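Local coordinates for esterase family protein (Staphylococcus aureus, PDB 7L0A), which probably hydrolyses S-formylglutathione to formate and glutathione as a serine esterase of the esterase D family, at residues A126-G131 with H242-W247; F214-N219 with F235-G240. One frame throughout, in Å; residues are numbered along the deposited sequence.

Contact 1 (A126-G131 with H242-W247)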
loop_
_atom_site.group_PDB
_atom_site.type_symbol
_atom_site.label_atom_id
_atom_site.label_comp_id
_atom_site.label_asym_id
_atom_site.label_seq_id
_atom_site.Cartn_x
_atom_site.Cartn_y
_atom_site.Cartn_z
ATOM N N ALA B 126 2.610 18.601 -6.180
ATOM C CA ALA B 126 2.587 19.736 -5.272
ATOM C C ALA B 126 3.567 19.492 -4.150
ATOM O O ALA B 126 3.956 18.348 -3.881
ATOM C CB ALA B 126 1.188 19.970 -4.682
ATOM N N GLY B 127 3.934 20.563 -3.454
ATOM C CA GLY B 127 4.805 20.426 -2.304
ATOM C C GLY B 127 5.225 21.768 -1.777
ATOM O O GLY B 127 5.099 22.795 -2.457
ATOM N N HIS B 128 5.758 21.758 -0.568
ATOM C CA HIS B 128 6.179 23.005 0.064
ATOM C C HIS B 128 7.666 23.032 0.387
ATOM O O HIS B 128 8.300 22.014 0.696
ATOM C CB HIS B 128 5.371 23.249 1.347
ATOM C CG HIS B 128 5.654 22.277 2.452
ATOM N ND1 HIS B 128 4.923 21.114 2.622
ATOM C CD2 HIS B 128 6.552 22.304 3.468
ATOM C CE1 HIS B 128 5.379 20.468 3.679
ATOM N NE2 HIS B 128 6.351 21.175 4.217
ATOM N N SER B 129 8.226 24.254 0.342
ATOM C CA SER B 129 9.615 24.554 0.699
ATOM C C SER B 129 10.535 23.738 -0.206
ATOM O O SER B 129 10.511 23.961 -1.434
ATOM C CB SER B 129 9.826 24.387 2.206
ATOM O OG SER B 129 10.924 25.182 2.591
ATOM N N MET B 130 11.371 22.832 0.302
ATOM C CA MET B 130 12.142 22.026 -0.649
ATOM C C MET B 130 11.256 21.160 -1.518
ATOM O O MET B 130 11.646 20.806 -2.639
ATOM C CB MET B 130 13.192 21.164 0.048
ATOM C CG MET B 130 14.416 21.958 0.445
ATOM S SD MET B 130 15.278 22.788 -0.893
ATOM C CE MET B 130 15.604 21.432 -2.019
ATOM N N GLY B 131 10.086 20.740 -1.012
ATOM C CA GLY B 131 9.115 20.088 -1.855
ATOM C C GLY B 131 8.513 20.994 -2.910
ATOM O O GLY B 131 7.958 20.502 -3.893
ATOM N N HIS B 242 5.642 30.135 7.324
ATOM C CA HIS B 242 6.277 28.919 6.824
ATOM C C HIS B 242 5.969 27.745 7.762
ATOM O O HIS B 242 6.820 27.232 8.480
ATOM C CB HIS B 242 7.783 29.167 6.690
ATOM C CG HIS B 242 8.495 28.201 5.807
ATOM N ND1 HIS B 242 8.636 28.409 4.457
ATOM C CD2 HIS B 242 9.111 27.027 6.079
ATOM C CE1 HIS B 242 9.306 27.398 3.933
ATOM N NE2 HIS B 242 9.591 26.539 4.893
ATOM N N ASP B 243 4.710 27.307 7.740
ATOM C CA ASP B 243 4.263 26.297 8.701
ATOM C C ASP B 243 2.996 25.616 8.190
ATOM O O ASP B 243 2.400 26.023 7.180
ATOM C CB ASP B 243 4.072 26.912 10.093
ATOM C CG ASP B 243 3.080 28.050 10.110
ATOM O OD1 ASP B 243 2.005 27.942 9.487
ATOM O OD2 ASP B 243 3.358 29.060 10.783
ATOM N N TYR B 244 2.580 24.555 8.925
ATOM C CA TYR B 244 1.468 23.725 8.480
ATOM C C TYR B 244 0.120 24.360 8.747
ATOM O O TYR B 244 -0.895 23.938 8.171
ATOM C CB TYR B 244 1.562 22.358 9.134
ATOM C CG TYR B 244 2.446 21.410 8.380
ATOM C CD1 TYR B 244 1.965 20.755 7.246
ATOM C CD2 TYR B 244 3.750 21.154 8.779
ATOM C CE1 TYR B 244 2.762 19.880 6.526
ATOM C CE2 TYR B 244 4.566 20.269 8.051
ATOM C CZ TYR B 244 4.066 19.634 6.963
ATOM O OH TYR B 244 4.832 18.748 6.261
ATOM N N ALA B 245 0.052 25.379 9.598
ATOM C CA ALA B 245 -1.191 26.145 9.660
ATOM C C ALA B 245 -1.489 26.772 8.304
ATOM O O ALA B 245 -2.639 26.783 7.844
ATOM C CB ALA B 245 -1.092 27.208 10.741
ATOM N N TYR B 246 -0.451 27.266 7.616
ATOM C CA TYR B 246 -0.642 27.762 6.264
ATOM C C TYR B 246 -0.782 26.621 5.255
ATOM O O TYR B 246 -1.692 26.649 4.419
ATOM C CB TYR B 246 0.523 28.694 5.858
ATOM C CG TYR B 246 0.372 29.201 4.447
ATOM C CD1 TYR B 246 -0.555 30.181 4.140
ATOM C CD2 TYR B 246 1.164 28.698 3.400
ATOM C CE1 TYR B 246 -0.710 30.643 2.843
ATOM C CE2 TYR B 246 0.991 29.143 2.119
ATOM C CZ TYR B 246 0.061 30.117 1.848
ATOM O OH TYR B 246 -0.128 30.579 0.564
ATOM N N TRP B 247 0.097 25.601 5.302
ATOM C CA TRP B 247 0.007 24.551 4.291
ATOM C C TRP B 247 -1.297 23.755 4.391
ATOM O O TRP B 247 -1.772 23.254 3.369
ATOM C CB TRP B 247 1.239 23.612 4.339
ATOM C CG TRP B 247 2.500 24.427 4.084
ATOM C CD1 TRP B 247 2.636 25.415 3.182
ATOM C CD2 TRP B 247 3.725 24.374 4.823
ATOM N NE1 TRP B 247 3.885 25.987 3.292
ATOM C CE2 TRP B 247 4.581 25.349 4.275
ATOM C CE3 TRP B 247 4.200 23.578 5.861
ATOM C CZ2 TRP B 247 5.853 25.573 4.760
ATOM C CZ3 TRP B 247 5.446 23.795 6.348
ATOM C CH2 TRP B 247 6.289 24.786 5.781
#

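Contact 2 (F214-N219 with F235-G240)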
loop_
_atom_site.group_PDB
_atom_site.type_symbol
_atom_site.label_atom_id
_atom_site.label_comp_id
_atom_site.label_asym_id
_atom_site.label_seq_id
_atom_site.Cartn_x
_atom_site.Cartn_y
_atom_site.Cartn_z
ATOM N N PHE B 214 9.532 33.724 5.192
ATOM C CA PHE B 214 10.847 34.262 4.852
ATOM C C PHE B 214 11.159 34.130 3.369
ATOM O O PHE B 214 12.058 34.836 2.874
ATOM C CB PHE B 214 11.935 33.609 5.718
ATOM C CG PHE B 214 12.294 32.193 5.346
ATOM C CD1 PHE B 214 11.549 31.133 5.809
ATOM C CD2 PHE B 214 13.415 31.925 4.582
ATOM C CE1 PHE B 214 11.900 29.834 5.504
ATOM C CE2 PHE B 214 13.769 30.628 4.267
ATOM C CZ PHE B 214 13.019 29.587 4.722
ATOM N N LEU B 215 10.434 33.281 2.640
ATOM C CA LEU B 215 10.633 33.093 1.207
ATOM C C LEU B 215 9.675 33.916 0.351
ATOM O O LEU B 215 9.720 33.812 -0.879
ATOM C CB LEU B 215 10.490 31.612 0.847
ATOM C CG LEU B 215 11.486 30.641 1.488
ATOM C CD1 LEU B 215 11.167 29.217 1.180
ATOM C CD2 LEU B 215 12.913 31.007 1.023
ATOM N N TYR B 216 8.845 34.760 0.956
ATOM C CA TYR B 216 7.792 35.433 0.208
ATOM C C TYR B 216 8.358 36.330 -0.887
ATOM O O TYR B 216 7.872 36.317 -2.025
ATOM C CB TYR B 216 6.918 36.254 1.160
ATOM C CG TYR B 216 5.805 37.014 0.494
ATOM C CD1 TYR B 216 4.763 36.348 -0.145
ATOM C CD2 TYR B 216 5.755 38.393 0.551
ATOM C CE1 TYR B 216 3.722 37.051 -0.740
ATOM C CE2 TYR B 216 4.710 39.096 -0.034
ATOM C CZ TYR B 216 3.715 38.430 -0.694
ATOM O OH TYR B 216 2.685 39.157 -1.278
ATOM N N GLN B 217 9.358 37.157 -0.560
ATOM C CA GLN B 217 9.887 38.060 -1.580
ATOM C C GLN B 217 10.537 37.290 -2.723
ATOM O O GLN B 217 10.372 37.660 -3.891
ATOM C CB GLN B 217 10.866 39.051 -0.953
ATOM C CG GLN B 217 11.383 40.085 -1.953
ATOM C CD GLN B 217 10.264 40.899 -2.600
ATOM O OE1 GLN B 217 9.398 41.445 -1.910
ATOM N NE2 GLN B 217 10.279 40.975 -3.935
ATOM N N ASP B 218 11.227 36.181 -2.423
ATOM C CA ASP B 218 11.798 35.377 -3.509
ATOM C C ASP B 218 10.698 34.726 -4.339
ATOM O O ASP B 218 10.864 34.523 -5.543
ATOM C CB ASP B 218 12.776 34.351 -2.931
ATOM C CG ASP B 218 14.046 35.002 -2.375
ATOM O OD1 ASP B 218 14.514 35.996 -2.964
ATOM O OD2 ASP B 218 14.587 34.536 -1.357
ATOM N N ASN B 219 9.556 34.421 -3.726
ATOM C CA ASN B 219 8.398 33.967 -4.489
ATOM C C ASN B 219 7.896 35.060 -5.433
ATOM O O ASN B 219 7.571 34.793 -6.593
ATOM C CB ASN B 219 7.300 33.522 -3.520
ATOM C CG ASN B 219 7.377 32.054 -3.177
ATOM O OD1 ASN B 219 6.445 31.310 -3.419
ATOM N ND2 ASN B 219 8.503 31.633 -2.637
ATOM N N PHE B 235 -1.151 33.067 -8.947
ATOM C CA PHE B 235 -0.501 33.248 -7.656
ATOM C C PHE B 235 -1.510 33.661 -6.602
ATOM O O PHE B 235 -2.295 34.587 -6.819
ATOM C CB PHE B 235 0.588 34.309 -7.733
ATOM C CG PHE B 235 1.312 34.536 -6.442
ATOM C CD1 PHE B 235 2.239 33.627 -5.996
ATOM C CD2 PHE B 235 1.100 35.678 -5.701
ATOM C CE1 PHE B 235 2.942 33.836 -4.807
ATOM C CE2 PHE B 235 1.811 35.903 -4.529
ATOM C CZ PHE B 235 2.731 34.982 -4.085
ATOM N N GLU B 236 -1.475 32.990 -5.455
ATOM C CA GLU B 236 -2.390 33.283 -4.352
ATOM C C GLU B 236 -1.562 33.471 -3.093
ATOM O O GLU B 236 -0.717 32.633 -2.764
ATOM C CB GLU B 236 -3.437 32.184 -4.220
ATOM C CG GLU B 236 -4.401 32.232 -5.399
ATOM C CD GLU B 236 -5.476 31.176 -5.408
ATOM O OE1 GLU B 236 -5.785 30.606 -4.343
ATOM O OE2 GLU B 236 -6.029 30.933 -6.503
ATOM N N ASP B 237 -1.739 34.613 -2.450
ATOM C CA ASP B 237 -1.076 34.886 -1.192
ATOM C C ASP B 237 -2.123 35.349 -0.201
ATOM O O ASP B 237 -3.321 35.424 -0.500
ATOM C CB ASP B 237 0.066 35.901 -1.357
ATOM C CG ASP B 237 -0.402 37.253 -1.875
ATOM O OD1 ASP B 237 -1.629 37.463 -1.993
ATOM O OD2 ASP B 237 0.478 38.098 -2.165
ATOM N N GLY B 238 -1.663 35.649 0.988
ATOM C CA GLY B 238 -2.538 35.979 2.078
ATOM C C GLY B 238 -1.708 35.900 3.331
ATOM O O GLY B 238 -0.502 35.630 3.292
ATOM N N PRO B 239 -2.332 36.153 4.475
ATOM C CA PRO B 239 -1.616 35.974 5.738
ATOM C C PRO B 239 -1.182 34.524 5.868
ATOM O O PRO B 239 -1.902 33.596 5.480
ATOM C CB PRO B 239 -2.650 36.379 6.789
ATOM C CG PRO B 239 -3.956 36.211 6.098
ATOM C CD PRO B 239 -3.738 36.542 4.672
ATOM N N GLY B 240 -0.025 34.331 6.416
ATOM C CA GLY B 240 0.482 32.986 6.634
ATOM C C GLY B 240 1.995 33.009 6.658
ATOM O O GLY B 240 2.677 33.844 6.096
#

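Contact 1 (A126-G131 with H242-W247)
His242 brings the edge of its imidazole to Ser129, with NE2 3.0 Å from Ser129 OG and close to the ring plane. CG of His242 lies anti to the backbone N (chi1 -162°), which brings NE2 up to Ser129. ND1, on the far side of CE1, is hydrogen-bonded to Asp213 OD2, which helps to set the turn of the imidazole, and CZ2 of Trp247 lies 3.7 Å above the centre of one face. Asp243 starts the helix 244-259 as its N-cap, OD1 taking the N-H of Tyr246 nearly along the C-O axis. Tyr244 then reaches back with its hydroxyl: OH sits 3.2 Å from His128 CE1, at the rim of that imidazole, and is itself hydrogen-bonded to Ser58. Trp247 supplies the broad surface. Its six-membered ring stacks face to face on the His128 ring, centroids 3.8 Å apart and planes 21° from parallel, while His128 CB makes a CH-pi contact over the five-membered ring, 3.7 Å from its centroid. Both stacked rings are tied at a nitrogen, His128 ND1 to Tyr63 and Trp247 NE1 to Ser153, which limits their turning within the aromatic cluster with Tyr244. Ser129 stands at the sharp turn between strand 123-128 and helix 130-141, its backbone at phi 59°, with Gly127 and Gly131 completing the GxSxG sequence. A magnesium ion lies about 3 Å from the Ser129 side chain (nearest atoms). The arrangement is consistent with the nucleophile elbow of an alpha/beta hydrolase, and Ser129, His242 and Asp213 are its predicted catalytic triad.

Contact 2 (F214-N219 with F235-G240)
Tyr216 holds CG opposite its backbone N (chi1 179°), and its hydroxyl ends beside Asp237, whose own CG lies between backbone N and carbonyl carbon. The pair joins the helix to the following strand of a beta-alpha-beta unit, strand 204-210, helix 216-228, strand 234-238, at the sheet margin of the alpha/beta-hydrolase fold. Tyr216 OH donates a short hydrogen bond, 2.6 Å, to Asp237 OD2. The oxygen lies at the edge of the phenol, near its plane, and ring and carboxylate are turned 37° apart. Beside this polar link, Phe235 points its rim at the tyrosine, CZ standing 4.1 Å from Tyr216 CE1; Leu220 and Ile223 of the same helix also pack on Phe235. Asp237 CB adds an apolar touch, 3.9 Å from Tyr216 CE1. One turn on from Leu215, Asn219 doubles the grip on Leu215 O, which accepts from both its backbone N and its ND2, the latter at 3.1 Å and above the carbonyl plane; ND2 has a second acceptor in Ala154 O. Asp237 OD2 receives the tyrosine proton on its anti side, 26° out of the carboxylate plane.

Overall arrangement
The centres of the two contacts lie 11 Å apart on the same side of the chain's centre, and both reach the same mixed sheet: contact 1 through strand 123-128 in its interior, contact 2 through strand 234-238, one of its two outermost strands within the chain. Along the chain contact 2 is nested inside the loop closed by contact 1, and strand 234-238 is followed, after a short loop holding His242, by helix 244-259. They touch where Phe214 and Leu215 pack against the His242 ring and where Tyr246 meets Pro239 and Gly240. Asp213, just before 214-219, is hydrogen-bonded to His242, so contact 1 supplies two members of the predicted triad and the chain entering contact 2 the third.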